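Local coordinates for proton-dependent oligopeptide transporter family protein (Xanthomonas campestris, PDB 6EI3) that probably imports small peptides into the cell by coupling their movement to a proton gradient, as a POT-family member of the major facilitator superfamily, at residues A425-K430 with V500-P505; T362-M367 with L492-Y497; V453-A458 with L469-F474. All coordinates share one frame; numbering follows the deposited sequence.

Interaction 1 (A425-K430 with V500-P505)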
loop_
_atom_site.group_PDB
_atom_site.type_symbol
_atom_site.label_atom_id
_atom_site.label_comp_id
_atom_site.label_asym_id
_atom_site.label_seq_id
_atom_site.Cartn_x
_atom_site.Cartn_y
_atom_site.Cartn_z
ATOM N N ALA A 425 5.982 -19.241 1.465
ATOM C CA ALA A 425 6.788 -18.984 2.656
ATOM C C ALA A 425 6.286 -19.856 3.824
ATOM O O ALA A 425 5.139 -20.310 3.769
ATOM C CB ALA A 425 6.680 -17.507 3.009
ATOM N N PRO A 426 7.092 -20.117 4.884
ATOM C CA PRO A 426 6.582 -20.942 6.002
ATOM C C PRO A 426 5.427 -20.251 6.727
ATOM O O PRO A 426 5.524 -19.040 6.950
ATOM C CB PRO A 426 7.797 -21.078 6.930
ATOM C CG PRO A 426 8.957 -20.695 6.126
ATOM C CD PRO A 426 8.486 -19.697 5.128
ATOM N N PRO A 427 4.316 -20.953 7.074
ATOM C CA PRO A 427 3.184 -20.270 7.744
ATOM C C PRO A 427 3.542 -19.550 9.051
ATOM O O PRO A 427 2.891 -18.573 9.404
ATOM C CB PRO A 427 2.160 -21.390 7.945
ATOM C CG PRO A 427 2.480 -22.369 6.870
ATOM C CD PRO A 427 3.988 -22.368 6.818
ATOM N N SER A 428 4.611 -19.986 9.722
ATOM C CA SER A 428 5.121 -19.366 10.943
ATOM C C SER A 428 5.774 -18.004 10.654
ATOM O O SER A 428 5.932 -17.200 11.578
ATOM C CB SER A 428 6.132 -20.284 11.617
ATOM O OG SER A 428 7.234 -20.509 10.754
ATOM N N MET A 429 6.176 -17.765 9.386
ATOM C CA MET A 429 6.813 -16.519 8.942
ATOM C C MET A 429 5.843 -15.571 8.205
ATOM O O MET A 429 6.302 -14.680 7.495
ATOM C CB MET A 429 8.056 -16.821 8.081
ATOM C CG MET A 429 9.239 -17.309 8.875
ATOM S SD MET A 429 10.710 -17.544 7.851
ATOM C CE MET A 429 11.800 -18.300 9.028
ATOM N N LYS A 430 4.512 -15.740 8.413
ATOM C CA LYS A 430 3.426 -14.948 7.804
ATOM C C LYS A 430 3.513 -13.446 8.102
ATOM O O LYS A 430 3.070 -12.627 7.282
ATOM C CB LYS A 430 2.054 -15.460 8.264
ATOM C CG LYS A 430 1.470 -16.595 7.441
ATOM C CD LYS A 430 0.177 -17.078 8.095
ATOM C CE LYS A 430 -0.205 -18.481 7.705
ATOM N NZ LYS A 430 -1.270 -19.026 8.584
ATOM N N VAL A 500 6.887 -24.171 -4.877
ATOM C CA VAL A 500 7.106 -25.133 -3.781
ATOM C C VAL A 500 6.101 -24.718 -2.689
ATOM O O VAL A 500 6.386 -23.853 -1.871
ATOM C CB VAL A 500 8.571 -25.255 -3.252
ATOM C CG1 VAL A 500 8.679 -26.383 -2.205
ATOM C CG2 VAL A 500 9.568 -25.527 -4.390
ATOM N N ASP A 501 4.891 -25.269 -2.765
ATOM C CA ASP A 501 3.787 -24.968 -1.855
ATOM C C ASP A 501 4.019 -25.455 -0.433
ATOM O O ASP A 501 4.742 -26.425 -0.235
ATOM C CB ASP A 501 2.482 -25.576 -2.393
ATOM C CG ASP A 501 1.292 -24.736 -2.011
ATOM O OD1 ASP A 501 0.748 -24.948 -0.904
ATOM O OD2 ASP A 501 0.928 -23.845 -2.795
ATOM N N ASN A 502 3.402 -24.788 0.563
ATOM C CA ASN A 502 3.543 -25.250 1.956
ATOM C C ASN A 502 2.408 -26.221 2.357
ATOM O O ASN A 502 2.510 -26.901 3.369
ATOM C CB ASN A 502 3.655 -24.073 2.927
ATOM C CG ASN A 502 2.555 -23.066 2.858
ATOM O OD1 ASN A 502 1.414 -23.332 2.451
ATOM N ND2 ASN A 502 2.878 -21.880 3.311
ATOM N N TYR A 503 1.339 -26.281 1.542
ATOM C CA TYR A 503 0.163 -27.152 1.685
ATOM C C TYR A 503 -0.616 -26.896 2.984
ATOM O O TYR A 503 -1.192 -27.813 3.560
ATOM C CB TYR A 503 0.535 -28.637 1.487
ATOM C CG TYR A 503 1.065 -28.886 0.093
ATOM C CD1 TYR A 503 0.250 -28.704 -1.025
ATOM C CD2 TYR A 503 2.405 -29.195 -0.121
ATOM C CE1 TYR A 503 0.744 -28.874 -2.316
ATOM C CE2 TYR A 503 2.912 -29.369 -1.408
ATOM C CZ TYR A 503 2.075 -29.211 -2.501
ATOM O OH TYR A 503 2.562 -29.349 -3.772
ATOM N N ARG A 504 -0.688 -25.613 3.394
ATOM C CA ARG A 504 -1.414 -25.177 4.586
ATOM C C ARG A 504 -2.542 -24.230 4.155
ATOM O O ARG A 504 -2.252 -23.128 3.676
ATOM C CB ARG A 504 -0.463 -24.500 5.593
ATOM C CG ARG A 504 0.518 -25.472 6.248
ATOM C CD ARG A 504 0.101 -25.877 7.648
ATOM N NE ARG A 504 1.225 -25.768 8.577
ATOM C CZ ARG A 504 1.347 -24.821 9.503
ATOM N NH1 ARG A 504 0.400 -23.904 9.655
ATOM N NH2 ARG A 504 2.410 -24.793 10.292
ATOM N N PRO A 505 -3.831 -24.646 4.285
ATOM C CA PRO A 505 -4.941 -23.766 3.851
ATOM C C PRO A 505 -5.015 -22.438 4.593
ATOM O O PRO A 505 -4.752 -22.390 5.798
ATOM C CB PRO A 505 -6.193 -24.621 4.083
ATOM C CG PRO A 505 -5.786 -25.625 5.099
ATOM C CD PRO A 505 -4.341 -25.920 4.829
#
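Side-chain torsions turn Asn502 and Arg504 onto the turn at Ala425 and Pro427. In Asn502, CG stands between the backbone N and the carbonyl carbon (chi1 55°), which sends the amide across to the other segment. Arg504 has its CG beside the backbone N and then bends at chi2 (-101°) and chi3, bringing one face of its guanidinium against Pro427 CG. Asn502 ND2 donates to Ala425 O at 2.8 Å, with an N-H...O angle of 142°. The bond is bent at the hydrogen, although the carbonyl points almost straight at the nitrogen and Ala425 O lies close to the plane of the amide. A weak second bond from Asn502 ND2 to Tyr422 O ties the same amide to the last turns of helix 400-424. At its other end, Asn502 OD1 takes Arg504 N at 3.2 Å from above its carbonyl plane, closing an Asx turn, so both polar ends hold the amide's rotation. Another Asx turn precedes it, where Asp501 OD1 accepts from Tyr503 N at 2.8 Å.

Pro427 fills the angle between the two side chains. Its CG lies 3.6 Å from Asn502 ND2 and also sits 3.7 Å above the centre of one guanidinium face of Arg504. Pro427 CB reaches Arg504 NH1 at 3.5 Å, a contact with no hydrogen bond. Ala425 and Pro426 rest on Leu289 of helix 281-306. Consecutive Asx turns shape the C-terminal tail, and the Asn502 amide ties it to a carbonyl just past the end of helix 400-424.

Interaction 2 (T362-M367 with L492-Y497); sequences TSLRRM and LYARRY. With 78M ((2S)-2,3-dihydroxypropyl(7Z)-pentadec-7-enoate), chain J; 78M ((2S)-2,3-dihydroxypropyl(7Z)-pentadec-7-enoate), chain O.
Apolar packing of Leu364 against Ala494 and Tyr497 joins the first turn of helix 363-389 to the last turn of helix 471-495 and the residues just after it, with a lipid lying beside the joint. Leu364 CB meets Ala494 CB at 4.0 Å, near the closest backbone approach. From there CG continues beside the backbone N of Leu364 (chi1 -72°), and CD1 reaches Tyr497 CD2 at 3.7 Å, the two side chains crossing at about a right angle. The tyrosine ring also packs edge-to-face with Phe420, and its hydroxyl bonds to Gln424 OE1. The ester carbonyl of the chain J monoacylglycerol lies against both helices, its O1 3.6 Å from Leu364 CB and from Ala494 CB. Arg495 NH1 donates to the glycerol O19 of this lipid at 3.2 Å. Tyr493 turns to a second lipid, chain O, and its OH shares a 2.7 Å hydrogen bond with O21 in the plane of the ring. Thr362 OG1 accepts from Arg365 N, capping helix 363-389. Leucine, alanine and tyrosine packed between helix ends, beside lipid headgroups that bind arginine and tyrosine, are in keeping with a helix-end joint bordered by lipid in a major facilitator fold.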
loop_
_atom_site.group_PDB
_atom_site.type_symbol
_atom_site.label_atom_id
_atom_site.label_comp_id
_atom_site.label_asym_id
_atom_site.label_seq_id
_atom_site.Cartn_x
_atom_site.Cartn_y
_atom_site.Cartn_z
ATOM N N THR A 362 -2.530 -19.467 -13.402
ATOM C CA THR A 362 -1.647 -19.640 -12.233
ATOM C C THR A 362 -1.463 -18.313 -11.524
ATOM O O THR A 362 -1.676 -17.259 -12.124
ATOM C CB THR A 362 -0.261 -20.211 -12.624
ATOM O OG1 THR A 362 0.444 -19.236 -13.392
ATOM C CG2 THR A 362 -0.332 -21.576 -13.356
ATOM N N SER A 363 -1.060 -18.358 -10.258
ATOM C CA SER A 363 -0.869 -17.148 -9.473
ATOM C C SER A 363 0.170 -16.178 -10.115
ATOM O O SER A 363 -0.081 -14.983 -10.181
ATOM C CB SER A 363 -0.543 -17.499 -8.022
ATOM O OG SER A 363 0.711 -18.148 -7.961
ATOM N N LEU A 364 1.247 -16.708 -10.703
ATOM C CA LEU A 364 2.270 -15.876 -11.347
ATOM C C LEU A 364 1.815 -15.309 -12.700
ATOM O O LEU A 364 2.203 -14.188 -13.040
ATOM C CB LEU A 364 3.614 -16.615 -11.448
ATOM C CG LEU A 364 4.375 -16.785 -10.116
ATOM C CD1 LEU A 364 5.600 -17.645 -10.302
ATOM C CD2 LEU A 364 4.730 -15.415 -9.455
ATOM N N ARG A 365 0.932 -16.033 -13.419
ATOM C CA ARG A 365 0.335 -15.563 -14.677
ATOM C C ARG A 365 -0.643 -14.443 -14.383
ATOM O O ARG A 365 -0.687 -13.464 -15.123
ATOM C CB ARG A 365 -0.387 -16.692 -15.438
ATOM C CG ARG A 365 0.511 -17.413 -16.436
ATOM C CD ARG A 365 -0.158 -18.670 -16.949
ATOM N NE ARG A 365 0.569 -19.249 -18.080
ATOM C CZ ARG A 365 0.189 -20.339 -18.733
ATOM N NH1 ARG A 365 -0.927 -20.971 -18.391
ATOM N NH2 ARG A 365 0.912 -20.797 -19.742
ATOM N N ARG A 366 -1.427 -14.586 -13.304
ATOM C CA ARG A 366 -2.382 -13.561 -12.872
ATOM C C ARG A 366 -1.608 -12.290 -12.522
ATOM O O ARG A 366 -1.974 -11.211 -12.965
ATOM C CB ARG A 366 -3.168 -14.026 -11.635
ATOM C CG ARG A 366 -4.206 -15.122 -11.903
ATOM C CD ARG A 366 -4.902 -15.511 -10.595
ATOM N NE ARG A 366 -5.495 -16.837 -10.688
ATOM C CZ ARG A 366 -6.274 -17.383 -9.758
ATOM N NH1 ARG A 366 -6.560 -16.716 -8.647
ATOM N NH2 ARG A 366 -6.782 -18.596 -9.937
ATOM N N MET A 367 -0.508 -12.431 -11.763
ATOM C CA MET A 367 0.284 -11.290 -11.334
ATOM C C MET A 367 0.928 -10.537 -12.505
ATOM O O MET A 367 0.784 -9.317 -12.570
ATOM C CB MET A 367 1.297 -11.700 -10.278
ATOM C CG MET A 367 0.640 -12.048 -8.934
ATOM S SD MET A 367 1.845 -12.683 -7.753
ATOM C CE MET A 367 2.566 -11.124 -7.177
ATOM N N LEU A 492 9.665 -12.535 -16.727
ATOM C CA LEU A 492 10.926 -13.242 -16.971
ATOM C C LEU A 492 11.416 -13.903 -15.685
ATOM O O LEU A 492 11.912 -15.024 -15.730
ATOM C CB LEU A 492 11.991 -12.315 -17.585
ATOM C CG LEU A 492 11.698 -11.794 -19.015
ATOM C CD1 LEU A 492 12.536 -10.559 -19.328
ATOM C CD2 LEU A 492 11.951 -12.869 -20.069
ATOM N N TYR A 493 11.216 -13.232 -14.538
ATOM C CA TYR A 493 11.565 -13.782 -13.226
ATOM C C TYR A 493 10.622 -14.972 -12.892
ATOM O O TYR A 493 11.097 -16.030 -12.484
ATOM C CB TYR A 493 11.509 -12.702 -12.122
ATOM C CG TYR A 493 11.958 -13.241 -10.780
ATOM C CD1 TYR A 493 13.313 -13.378 -10.477
ATOM C CD2 TYR A 493 11.032 -13.725 -9.858
ATOM C CE1 TYR A 493 13.731 -13.935 -9.267
ATOM C CE2 TYR A 493 11.439 -14.288 -8.649
ATOM C CZ TYR A 493 12.787 -14.366 -8.347
ATOM O OH TYR A 493 13.167 -14.913 -7.147
ATOM N N ALA A 494 9.304 -14.780 -13.105
ATOM C CA ALA A 494 8.240 -15.768 -12.891
ATOM C C ALA A 494 8.491 -17.036 -13.699
ATOM O O ALA A 494 8.297 -18.134 -13.179
ATOM C CB ALA A 494 6.881 -15.172 -13.246
ATOM N N ARG A 495 8.996 -16.887 -14.944
ATOM C CA ARG A 495 9.322 -18.003 -15.827
ATOM C C ARG A 495 10.278 -19.020 -15.167
ATOM O O ARG A 495 10.088 -20.219 -15.326
ATOM C CB ARG A 495 9.888 -17.479 -17.169
ATOM C CG ARG A 495 10.456 -18.535 -18.128
ATOM C CD ARG A 495 9.385 -19.429 -18.745
ATOM N NE ARG A 495 9.944 -20.410 -19.680
ATOM C CZ ARG A 495 9.215 -21.248 -20.411
ATOM N NH1 ARG A 495 7.890 -21.236 -20.326
ATOM N NH2 ARG A 495 9.805 -22.103 -21.236
ATOM N N ARG A 496 11.278 -18.538 -14.422
ATOM C CA ARG A 496 12.274 -19.384 -13.770
ATOM C C ARG A 496 11.919 -19.731 -12.324
ATOM O O ARG A 496 12.653 -20.476 -11.676
ATOM C CB ARG A 496 13.672 -18.741 -13.874
ATOM C CG ARG A 496 14.209 -18.708 -15.308
ATOM C CD ARG A 496 15.420 -17.806 -15.466
ATOM N NE ARG A 496 15.643 -17.443 -16.868
ATOM C CZ ARG A 496 16.405 -18.127 -17.718
ATOM N NH1 ARG A 496 17.040 -19.224 -17.318
ATOM N NH2 ARG A 496 16.540 -17.721 -18.973
ATOM N N TYR A 497 10.789 -19.206 -11.821
ATOM C CA TYR A 497 10.372 -19.491 -10.457
ATOM C C TYR A 497 9.831 -20.918 -10.318
ATOM O O TYR A 497 8.981 -21.326 -11.090
ATOM C CB TYR A 497 9.359 -18.460 -9.940
ATOM C CG TYR A 497 9.045 -18.661 -8.473
ATOM C CD1 TYR A 497 9.886 -18.158 -7.486
ATOM C CD2 TYR A 497 7.928 -19.396 -8.072
ATOM C CE1 TYR A 497 9.607 -18.351 -6.136
ATOM C CE2 TYR A 497 7.652 -19.610 -6.725
ATOM C CZ TYR A 497 8.503 -19.098 -5.762
ATOM O OH TYR A 497 8.251 -19.317 -4.438
HETATM O O21 78M J . 5.525 -22.807 -16.312
HETATM C C20 78M J . 5.774 -21.621 -15.572
HETATM C C18 78M J . 5.528 -20.392 -16.416
HETATM O O19 78M J . 6.339 -20.446 -17.595
HETATM C C17 78M J . 5.789 -19.112 -15.658
HETATM O O2 78M J . 5.504 -18.021 -16.566
HETATM C C1 78M J . 4.810 -16.978 -16.094
HETATM O O1 78M J . 4.327 -16.935 -14.992
HETATM C C2 78M J . 4.721 -15.877 -17.112
HETATM C C3 78M J . 3.356 -15.205 -17.154
HETATM C C4 78M J . 3.059 -14.496 -18.459
HETATM C C5 78M J . 1.589 -14.152 -18.606
HETATM C C6 78M J . 1.261 -13.270 -19.808
HETATM C C7 78M J . -0.222 -13.126 -19.995
HETATM C C8 78M J . -0.887 -12.152 -20.611
HETATM C C9 78M J . -0.328 -10.926 -21.285
HETATM C C10 78M J . -0.495 -9.651 -20.454
HETATM C C11 78M J . -1.877 -8.987 -20.524
HETATM C C12 78M J . -2.147 -8.114 -21.750
HETATM C C13 78M J . -1.262 -6.878 -21.874
HETATM C C15 78M J . -0.244 -5.164 -23.418
HETATM C C14 78M J . -1.364 -6.156 -23.203
HETATM O O21 78M O . 15.823 -15.513 -7.191
HETATM C C20 78M O . 16.208 -15.134 -5.879
HETATM C C18 78M O . 16.971 -13.831 -5.887
HETATM O O19 78M O . 18.134 -13.947 -6.711
HETATM C C17 78M O . 17.371 -13.389 -4.501
HETATM O O2 78M O . 17.661 -11.975 -4.605
HETATM C C1 78M O . 17.745 -11.264 -3.473
HETATM O O1 78M O . 17.756 -11.749 -2.370
HETATM C C2 78M O . 17.809 -9.792 -3.759
HETATM C C3 78M O . 16.629 -9.019 -3.184
HETATM C C4 78M O . 16.118 -7.932 -4.121
HETATM C C5 78M O . 16.280 -6.512 -3.604
HETATM C C6 78M O . 15.219 -6.069 -2.589
HETATM C C7 78M O . 14.207 -5.148 -3.191
HETATM C C8 78M O . 14.065 -3.857 -2.944
HETATM C C9 78M O . 13.045 -2.946 -3.564
HETATM C C10 78M O . 13.564 -2.334 -4.869
HETATM C C11 78M O . 12.585 -2.388 -6.029
HETATM C C12 78M O . 13.268 -2.498 -7.387
HETATM C C13 78M O . 12.342 -2.725 -8.574
HETATM C C15 78M O . 11.008 -1.685 -10.434
HETATM C C14 78M O . 11.653 -1.475 -9.093
#

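Interaction 3 (V453-A458 with L469-F474)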
loop_
_atom_site.group_PDB
_atom_site.type_symbol
_atom_site.label_atom_id
_atom_site.label_comp_id
_atom_site.label_asym_id
_atom_site.label_seq_id
_atom_site.Cartn_x
_atom_site.Cartn_y
_atom_site.Cartn_z
ATOM N N VAL A 453 9.998 14.762 -8.802
ATOM C CA VAL A 453 11.279 15.466 -8.697
ATOM C C VAL A 453 11.908 15.521 -10.094
ATOM O O VAL A 453 12.325 16.597 -10.527
ATOM C CB VAL A 453 12.218 14.797 -7.651
ATOM C CG1 VAL A 453 13.637 15.361 -7.735
ATOM C CG2 VAL A 453 11.661 14.953 -6.238
ATOM N N ALA A 454 11.927 14.370 -10.801
ATOM C CA ALA A 454 12.482 14.229 -12.144
ATOM C C ALA A 454 11.882 15.219 -13.147
ATOM O O ALA A 454 12.644 15.846 -13.870
ATOM C CB ALA A 454 12.329 12.800 -12.642
ATOM N N VAL A 455 10.536 15.394 -13.164
ATOM C CA VAL A 455 9.868 16.337 -14.084
ATOM C C VAL A 455 10.131 17.809 -13.723
ATOM O O VAL A 455 10.096 18.662 -14.610
ATOM C CB VAL A 455 8.350 16.075 -14.283
ATOM C CG1 VAL A 455 8.108 14.756 -15.003
ATOM C CG2 VAL A 455 7.579 16.141 -12.966
ATOM N N ARG A 456 10.397 18.105 -12.436
ATOM C CA ARG A 456 10.647 19.469 -11.955
ATOM C C ARG A 456 11.991 20.021 -12.429
ATOM O O ARG A 456 12.219 21.234 -12.367
ATOM C CB ARG A 456 10.483 19.558 -10.424
ATOM C CG ARG A 456 10.085 20.948 -9.881
ATOM C CD ARG A 456 8.923 21.637 -10.605
ATOM N NE ARG A 456 7.701 20.831 -10.609
ATOM C CZ ARG A 456 6.866 20.731 -11.641
ATOM N NH1 ARG A 456 7.104 21.395 -12.765
ATOM N NH2 ARG A 456 5.783 19.975 -11.552
ATOM N N ASN A 457 12.858 19.137 -12.942
ATOM C CA ASN A 457 14.161 19.481 -13.491
ATOM C C ASN A 457 13.945 20.236 -14.811
ATOM O O ASN A 457 13.212 19.749 -15.679
ATOM C CB ASN A 457 14.982 18.211 -13.707
ATOM C CG ASN A 457 16.411 18.452 -14.107
ATOM O OD1 ASN A 457 16.810 18.197 -15.248
ATOM N ND2 ASN A 457 17.223 18.906 -13.161
ATOM N N ALA A 458 14.556 21.443 -14.932
ATOM C CA ALA A 458 14.469 22.339 -16.097
ATOM C C ALA A 458 14.823 21.667 -17.428
ATOM O O ALA A 458 14.220 22.007 -18.448
ATOM C CB ALA A 458 15.332 23.574 -15.885
ATOM N N LEU A 469 3.275 16.885 -25.717
ATOM C CA LEU A 469 2.398 16.492 -24.612
ATOM C C LEU A 469 2.526 17.437 -23.419
ATOM O O LEU A 469 3.612 17.953 -23.148
ATOM C CB LEU A 469 2.740 15.060 -24.136
ATOM C CG LEU A 469 2.878 13.934 -25.176
ATOM C CD1 LEU A 469 3.617 12.751 -24.583
ATOM C CD2 LEU A 469 1.525 13.495 -25.715
ATOM N N SER A 470 1.430 17.588 -22.643
ATOM C CA SER A 470 1.439 18.350 -21.399
ATOM C C SER A 470 2.239 17.506 -20.383
ATOM O O SER A 470 2.514 16.335 -20.655
ATOM C CB SER A 470 0.016 18.566 -20.892
ATOM O OG SER A 470 -0.596 17.358 -20.457
ATOM N N GLU A 471 2.617 18.098 -19.235
ATOM C CA GLU A 471 3.343 17.418 -18.160
ATOM C C GLU A 471 2.513 16.226 -17.633
ATOM O O GLU A 471 3.050 15.127 -17.476
ATOM C CB GLU A 471 3.677 18.414 -17.040
ATOM C CG GLU A 471 4.792 17.960 -16.119
ATOM C CD GLU A 471 5.198 18.993 -15.086
ATOM O OE1 GLU A 471 4.929 18.764 -13.887
ATOM O OE2 GLU A 471 5.791 20.025 -15.469
ATOM N N ALA A 472 1.202 16.434 -17.414
ATOM C CA ALA A 472 0.290 15.380 -16.965
ATOM C C ALA A 472 0.279 14.208 -17.978
ATOM O O ALA A 472 0.523 13.083 -17.567
ATOM C CB ALA A 472 -1.112 15.937 -16.766
ATOM N N ALA A 473 0.086 14.490 -19.293
ATOM C CA ALA A 473 0.042 13.485 -20.366
ATOM C C ALA A 473 1.361 12.730 -20.494
ATOM O O ALA A 473 1.342 11.508 -20.640
ATOM C CB ALA A 473 -0.351 14.126 -21.699
ATOM N N PHE A 474 2.506 13.443 -20.388
ATOM C CA PHE A 474 3.829 12.819 -20.426
ATOM C C PHE A 474 3.968 11.805 -19.263
ATOM O O PHE A 474 4.389 10.678 -19.490
ATOM C CB PHE A 474 4.931 13.885 -20.335
ATOM C CG PHE A 474 6.335 13.323 -20.357
ATOM C CD1 PHE A 474 6.990 13.093 -21.562
ATOM C CD2 PHE A 474 6.996 13.004 -19.172
ATOM C CE1 PHE A 474 8.281 12.560 -21.581
ATOM C CE2 PHE A 474 8.286 12.469 -19.193
ATOM C CZ PHE A 474 8.916 12.243 -20.397
#
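Glu471 OE1 receives Arg456 NH2 at 2.8 Å, the short bond of a salt bridge between the last turn of helix 430-456 and the first turn of helix 471-495. The oxygen offers its syn lone pair, but the N-H...O angle is only 137° and OE1 lies tilted from the guanidinium plane. A second bond, from Arg456 NH1 to Glu471 OE2, is weak at 3.3 Å. The guanidinium and carboxylate planes stand 39° apart, so the two groups pair through both nitrogens and both oxygens with a marked twist and one stronger side.

Glu471 reaches across with an extended chain, whereas Arg456 starts out away from its partner and folds back through bends at chi2 and chi3 (57°), the two side chains crossing at about a right angle. Val455, one residue earlier, puts its CG2 methyl 3.8 Å from Glu471 OE1, flanking the ion pair with an apolar group. Val455 also packs on Ile464 and Leu475, which belong to the short connecting helix 458-467 and to helix 471-495.

One residue before Glu471, Ser470 is the N-cap of helix 471-495: its OG accepts from Ala473 N at 3.2 Å and also bonds to Asp389 OD2. Arg456 touches Glu42 and Ala45 of helix 40-60, and Glu471 touches Pro41, so the pair lies beside that helix too. With the acid at a helix start and the base at a helix end, each charge would probably be eased by its own helix dipole as well as by its partner, and both groups are likely to stay ionised.

Along the chain the segments come in the order 362-367, 425-430, 453-458, 469-474, 492-497 and 500-505. Interaction 3 therefore falls within the span of each of the others, while interactions 1 and 2 alternate. The centres of interactions 1 and 2 are about 18 Å apart, on the same side of the chain's centre; the centre of interaction 3 is about 44 Å from that of interaction 1, across the chain. Helix 471-495 runs from interaction 3 to interaction 2, about 33 Å between centres. By the usual topology of the superfamily, interactions 1 and 2 would be cytoplasmic and interaction 3 periplasmic, so the last helix would be packed against neighbours near both membrane faces, with its tail held by interaction 1.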